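Local coordinates for dipicolinate synthase subunit A (Bacillus halodurans, PDB 3D4O), which probably binds a dinucleotide as a Rossmann-type subunit of dipicolinate synthase, the enzyme that makes the dipicolinic acid of bacterial spores, at residues D128-N133 with L163-M168; V181-R186 with A192-M197. All blocks are in the same frame, centred on the assembly; numbering follows the deposited sequence.

Overall arrangement
Both interactions lie in the same six-stranded parallel sheet domain, on one side of the chain's centre, with their own centres about 15 Å apart. Interaction 1 joins helix 127-148 to the start of helix 165-176 and is partly buried: the guanidinium of Arg165 lies against Ala130 and its aliphatic stem against Ile131, and a salt bridge holds the charged end. Interaction 2 is a buried contact of apolar side chains between strand 180-185 and helix 188-196, with no hydrogen bond across it. The two meet directly, since Met168 CE packs 3.7 Å from Met197 SE and Leu163 CD1 lies 4.0 Å from Val183 CG1. Helix 165-176 leads straight into strand 180-185, which puts the contacts in series along the chain.

Interaction 1 of 2, residues D128-N133 with L163-M168; sequences DIAIYN and LGRVGM
Ile131 and Arg165 mark the closest backbone approach, their CA atoms 5.7 Å apart. Residues 128-133 lie within helix 127-148, with Tyr132 N bonded to Asp128 O and Asn133 N to Ile129 O. Residues 163-168 turn from a loop into helix 165-176, where Met168 N reaches Gly164 O at 3.0 Å. No hydrogen bond spans the two segments; both close contacts join side chain to side chain.

Arg165 carries most of it. Its CG stands anti to the carbonyl carbon (chi1 -60°), and a bend at chi3 (-48°) lays the guanidinium flat against helix 127-148. Ala130 CB sits over the centre of that plane, 3.2 Å above it, and is 3.3 Å from both CZ and NH1 of Arg165. This is a methyl-on-face contact rather than an edge approach. The sequence here fits the GxGxxG pattern of Rossmann-type nucleotide-binding domains, with Gly164 and Gly167 as its later glycines, although nucleotide binding by them is inferred only. A beta carbon built on Gly167 would be crowded by Leu163 CA, only 3.4 Å away, consistent with the close turn of the pattern.

Lower on the arginine stem, Ile131 CG1 touches Arg165 CB at 4.1 Å, and the two side chains cross at about a right angle. The charged end is held from outside the segments by a salt bridge from NH1 to Asp127, with a weak hydrogen bond from the same nitrogen to the backbone oxygen of Met124. Replacing Arg165 with an alanine would probably leave Asp127 without this cationic mate and strip the flat cover from Ala130 CB. On another side of helix 127-148, Ile129 packs on Ile280 and Leu281 of helix 274-289.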
loop_
_atom_site.group_PDB
_atom_site.type_symbol
_atom_site.label_atom_id
_atom_site.label_comp_id
_atom_site.label_asym_id
_atom_site.label_seq_id
_atom_site.Cartn_x
_atom_site.Cartn_y
_atom_site.Cartn_z
ATOM N N ASP C 128 -20.319 -12.885 -10.103
ATOM C CA ASP C 128 -20.658 -11.688 -9.323
ATOM C C ASP C 128 -19.822 -11.587 -8.066
ATOM O O ASP C 128 -19.264 -10.518 -7.748
ATOM C CB ASP C 128 -22.156 -11.531 -9.024
ATOM C CG ASP C 128 -22.771 -12.696 -8.252
ATOM O OD1 ASP C 128 -22.229 -13.826 -8.193
ATOM O OD2 ASP C 128 -23.877 -12.462 -7.754
ATOM N N ILE C 129 -19.715 -12.698 -7.363
ATOM C CA ILE C 129 -18.962 -12.724 -6.106
ATOM C C ILE C 129 -17.492 -12.496 -6.431
ATOM O O ILE C 129 -16.793 -11.700 -5.795
ATOM C CB ILE C 129 -19.125 -14.055 -5.352
ATOM C CG1 ILE C 129 -20.579 -14.268 -4.907
ATOM C CG2 ILE C 129 -18.209 -14.094 -4.134
ATOM C CD1 ILE C 129 -21.115 -13.125 -4.058
ATOM N N ALA C 130 -17.038 -13.166 -7.476
ATOM C CA ALA C 130 -15.632 -13.051 -7.907
ATOM C C ALA C 130 -15.317 -11.578 -8.241
ATOM O O ALA C 130 -14.303 -11.037 -7.839
ATOM C CB ALA C 130 -15.359 -13.974 -9.116
ATOM N N ILE C 131 -16.237 -10.922 -8.955
ATOM C CA ILE C 131 -16.057 -9.509 -9.327
ATOM C C ILE C 131 -16.042 -8.603 -8.090
ATOM O O ILE C 131 -15.164 -7.752 -7.942
ATOM C CB ILE C 131 -17.060 -9.048 -10.380
ATOM C CG1 ILE C 131 -16.680 -9.639 -11.735
ATOM C CG2 ILE C 131 -17.073 -7.507 -10.494
ATOM C CD1 ILE C 131 -17.771 -9.524 -12.821
ATOM N N TYR C 132 -16.981 -8.811 -7.172
ATOM C CA TYR C 132 -16.993 -7.995 -5.952
ATOM C C TYR C 132 -15.688 -8.179 -5.192
ATOM O O TYR C 132 -15.117 -7.246 -4.620
ATOM C CB TYR C 132 -18.190 -8.304 -5.021
ATOM C CG TYR C 132 -19.471 -7.747 -5.552
ATOM C CD1 TYR C 132 -19.629 -6.382 -5.737
ATOM C CD2 TYR C 132 -20.524 -8.569 -5.872
ATOM C CE1 TYR C 132 -20.810 -5.869 -6.238
ATOM C CE2 TYR C 132 -21.690 -8.068 -6.370
ATOM C CZ TYR C 132 -21.827 -6.735 -6.564
ATOM O OH TYR C 132 -23.018 -6.278 -7.065
ATOM N N ASN C 133 -15.188 -9.400 -5.227
ATOM C CA ASN C 133 -14.006 -9.763 -4.423
ATOM C C ASN C 133 -12.709 -9.234 -5.047
ATOM O O ASN C 133 -11.679 -9.117 -4.367
ATOM C CB ASN C 133 -13.989 -11.290 -4.228
ATOM C CG ASN C 133 -12.897 -11.760 -3.304
ATOM O OD1 ASN C 133 -12.922 -11.499 -2.090
ATOM N ND2 ASN C 133 -11.938 -12.489 -3.863
ATOM N N LEU C 163 -6.849 -10.549 -18.450
ATOM C CA LEU C 163 -7.903 -9.580 -18.327
ATOM C C LEU C 163 -9.220 -10.294 -17.975
ATOM O O LEU C 163 -10.296 -10.032 -18.533
ATOM C CB LEU C 163 -8.036 -8.669 -19.531
ATOM C CG LEU C 163 -8.880 -7.449 -19.138
ATOM C CD1 LEU C 163 -8.007 -6.241 -18.672
ATOM C CD2 LEU C 163 -9.730 -7.036 -20.277
ATOM N N GLY C 164 -9.087 -11.214 -17.035
ATOM C CA GLY C 164 -10.249 -11.876 -16.461
ATOM C C GLY C 164 -10.899 -10.973 -15.414
ATOM O O GLY C 164 -10.658 -9.748 -15.364
ATOM N N ARG C 165 -11.675 -11.598 -14.540
ATOM C CA ARG C 165 -12.463 -10.860 -13.538
ATOM C C ARG C 165 -11.584 -10.050 -12.616
ATOM O O ARG C 165 -11.918 -8.931 -12.233
ATOM C CB ARG C 165 -13.387 -11.807 -12.747
ATOM C CG ARG C 165 -14.412 -12.561 -13.653
ATOM C CD ARG C 165 -15.035 -13.799 -13.013
ATOM N NE ARG C 165 -14.033 -14.679 -12.406
ATOM C CZ ARG C 165 -14.313 -15.769 -11.698
ATOM N NH1 ARG C 165 -15.561 -16.157 -11.517
ATOM N NH2 ARG C 165 -13.335 -16.468 -11.159
ATOM N N VAL C 166 -10.420 -10.577 -12.286
ATOM C CA VAL C 166 -9.573 -9.861 -11.359
ATOM C C VAL C 166 -8.662 -8.854 -12.067
ATOM O O VAL C 166 -8.449 -7.705 -11.614
ATOM C CB VAL C 166 -8.685 -10.815 -10.585
ATOM C CG1 VAL C 166 -7.697 -10.017 -9.712
ATOM C CG2 VAL C 166 -9.568 -11.794 -9.734
ATOM N N GLY C 167 -8.112 -9.344 -13.157
ATOM C CA GLY C 167 -7.141 -8.621 -13.947
ATOM C C GLY C 167 -7.724 -7.313 -14.397
ATOM O O GLY C 167 -7.047 -6.314 -14.422
HETATM N N MSE C 168 -9.002 -7.342 -14.744
HETATM C CA MSE C 168 -9.668 -6.139 -15.204
HETATM C C MSE C 168 -9.752 -5.085 -14.096
HETATM O O MSE C 168 -9.613 -3.893 -14.350
HETATM C CB MSE C 168 -11.050 -6.445 -15.755
HETATM C CG MSE C 168 -11.862 -5.179 -15.919
HETATM SE SE MSE C 168 -13.270 -5.382 -17.157
HETATM C CE MSE C 168 -11.977 -5.787 -18.495
#

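Interaction 2 of 2, residues V181-R186 with A192-M197; sequences VKVGAR and ARIAEM. With EDO (1,2-ethanediol), chain L.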
loop_
_atom_site.group_PDB
_atom_site.type_symbol
_atom_site.label_atom_id
_atom_site.label_comp_id
_atom_site.label_asym_id
_atom_site.label_seq_id
_atom_site.Cartn_x
_atom_site.Cartn_y
_atom_site.Cartn_z
ATOM N N VAL C 181 0.305 1.356 -17.623
ATOM C CA VAL C 181 -0.132 0.003 -17.559
ATOM C C VAL C 181 -0.243 -0.686 -18.885
ATOM O O VAL C 181 -0.814 -0.185 -19.840
ATOM C CB VAL C 181 -1.511 -0.097 -16.891
ATOM C CG1 VAL C 181 -2.002 -1.536 -16.942
ATOM C CG2 VAL C 181 -1.499 0.458 -15.434
ATOM N N LYS C 182 0.323 -1.869 -18.915
ATOM C CA LYS C 182 0.196 -2.709 -20.099
ATOM C C LYS C 182 -0.398 -4.005 -19.619
ATOM O O LYS C 182 -0.114 -4.437 -18.518
ATOM C CB LYS C 182 1.521 -2.926 -20.823
ATOM C CG LYS C 182 2.623 -3.534 -20.003
ATOM C CD LYS C 182 3.802 -3.999 -20.900
ATOM C CE LYS C 182 4.552 -2.862 -21.540
ATOM N NZ LYS C 182 5.743 -3.270 -22.413
ATOM N N VAL C 183 -1.290 -4.556 -20.423
ATOM C CA VAL C 183 -1.972 -5.790 -20.075
ATOM C C VAL C 183 -1.737 -6.858 -21.148
ATOM O O VAL C 183 -1.901 -6.640 -22.358
ATOM C CB VAL C 183 -3.497 -5.579 -19.822
ATOM C CG1 VAL C 183 -4.140 -6.904 -19.244
ATOM C CG2 VAL C 183 -3.771 -4.403 -18.859
ATOM N N GLY C 184 -1.323 -8.012 -20.672
ATOM C CA GLY C 184 -1.073 -9.173 -21.535
ATOM C C GLY C 184 -2.212 -10.168 -21.512
ATOM O O GLY C 184 -2.744 -10.499 -20.464
ATOM N N ALA C 185 -2.610 -10.609 -22.696
ATOM C CA ALA C 185 -3.706 -11.613 -22.832
ATOM C C ALA C 185 -3.649 -12.259 -24.191
ATOM O O ALA C 185 -3.020 -11.764 -25.093
ATOM C CB ALA C 185 -5.084 -10.959 -22.626
ATOM N N ARG C 186 -4.323 -13.375 -24.321
ATOM C CA ARG C 186 -4.336 -14.097 -25.571
ATOM C C ARG C 186 -5.518 -13.755 -26.512
ATOM O O ARG C 186 -5.365 -13.711 -27.729
ATOM C CB ARG C 186 -4.350 -15.598 -25.284
ATOM C CG ARG C 186 -4.007 -16.400 -26.502
ATOM C CD ARG C 186 -4.040 -17.880 -26.259
ATOM N NE ARG C 186 -5.287 -18.212 -25.580
ATOM C CZ ARG C 186 -6.482 -18.263 -26.167
ATOM N NH1 ARG C 186 -6.629 -18.019 -27.470
ATOM N NH2 ARG C 186 -7.539 -18.571 -25.435
ATOM N N ALA C 192 -8.634 -6.012 -27.354
ATOM C CA ALA C 192 -9.417 -4.869 -27.844
ATOM C C ALA C 192 -9.874 -4.048 -26.655
ATOM O O ALA C 192 -9.793 -2.824 -26.662
ATOM C CB ALA C 192 -10.619 -5.310 -28.631
ATOM N N ARG C 193 -10.361 -4.758 -25.633
ATOM C CA ARG C 193 -10.896 -4.129 -24.416
ATOM C C ARG C 193 -9.807 -3.331 -23.698
ATOM O O ARG C 193 -10.018 -2.199 -23.231
ATOM C CB ARG C 193 -11.523 -5.182 -23.490
ATOM C CG ARG C 193 -12.186 -4.672 -22.178
ATOM C CD ARG C 193 -13.201 -3.534 -22.351
ATOM N NE ARG C 193 -14.395 -3.990 -23.043
ATOM C CZ ARG C 193 -15.266 -3.187 -23.612
ATOM N NH1 ARG C 193 -15.039 -1.896 -23.638
ATOM N NH2 ARG C 193 -16.302 -3.693 -24.238
ATOM N N ILE C 194 -8.639 -3.936 -23.593
ATOM C CA ILE C 194 -7.486 -3.273 -22.960
ATOM C C ILE C 194 -7.212 -1.908 -23.630
ATOM O O ILE C 194 -6.931 -0.910 -22.988
ATOM C CB ILE C 194 -6.190 -4.161 -23.048
ATOM C CG1 ILE C 194 -6.335 -5.427 -22.189
ATOM C CG2 ILE C 194 -4.942 -3.356 -22.615
ATOM C CD1 ILE C 194 -5.518 -6.661 -22.680
ATOM N N ALA C 195 -7.308 -1.905 -24.938
ATOM C CA ALA C 195 -7.056 -0.716 -25.760
ATOM C C ALA C 195 -8.134 0.292 -25.439
ATOM O O ALA C 195 -7.863 1.478 -25.175
ATOM C CB ALA C 195 -7.097 -1.056 -27.240
ATOM N N GLU C 196 -9.367 -0.201 -25.473
ATOM C CA GLU C 196 -10.511 0.654 -25.144
ATOM C C GLU C 196 -10.382 1.276 -23.755
ATOM O O GLU C 196 -10.822 2.371 -23.507
ATOM C CB GLU C 196 -11.837 -0.099 -25.262
ATOM C CG GLU C 196 -13.050 0.732 -24.922
ATOM C CD GLU C 196 -13.327 0.782 -23.432
ATOM O OE1 GLU C 196 -13.055 -0.206 -22.721
ATOM O OE2 GLU C 196 -13.825 1.809 -22.971
HETATM N N MSE C 197 -9.758 0.569 -22.843
HETATM C CA MSE C 197 -9.539 1.108 -21.503
HETATM C C MSE C 197 -8.325 2.079 -21.430
HETATM O O MSE C 197 -7.979 2.583 -20.363
HETATM C CB MSE C 197 -9.390 -0.047 -20.507
HETATM C CG MSE C 197 -10.665 -0.865 -20.380
HETATM SE SE MSE C 197 -10.465 -2.490 -19.303
HETATM C CE MSE C 197 -10.108 -1.617 -17.594
HETATM C C1 EDO L . -8.255 2.498 -17.244
HETATM O O1 EDO L . -9.451 2.511 -18.031
HETATM C C2 EDO L . -8.138 3.805 -16.458
HETATM O O2 EDO L . -8.200 3.491 -15.074
#
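Val183 and Ile194 form the heart of this contact, with CA atoms 6.7 Å apart. Ile194 CD1 makes the closest approach, 3.6 Å from Val183 O, while CG1 and CD1 of Ile194 each lie 3.7 Å from Val183 CB. Chi1 (-67°) of Ile194 brings CG1 over Val183, and an extended chi2 (152°) carries CD1 on toward Ala185 CB, 4.3 Å away. The CG2 branch of Ile194 lies 3.9 Å from Val183 CB and then reaches Val183 CG2.

Outside this apolar patch, backbone bonds to Glu200 and Phe202 of the adjoining strand fix Val183, whose side chain also packs on Ala171 of helix 165-176. Ile194 is further covered by Met199 and Pro201. On the exposed part of helix 188-196, Arg193 NH1 forms a salt bridge to Glu196 OE1 at 2.8 Å; the oxygen lies in the guanidinium plane but is met from well above its own carboxylate plane. At the helix end, the ethanediol O1, probably from the crystallisation liquor, donates to Met197 O. Strand 180-185, helix 188-196 and the parallel strand 200-203 form a beta-alpha-beta unit, by textbook rule with a right-handed crossover, as in the Rossmann fold.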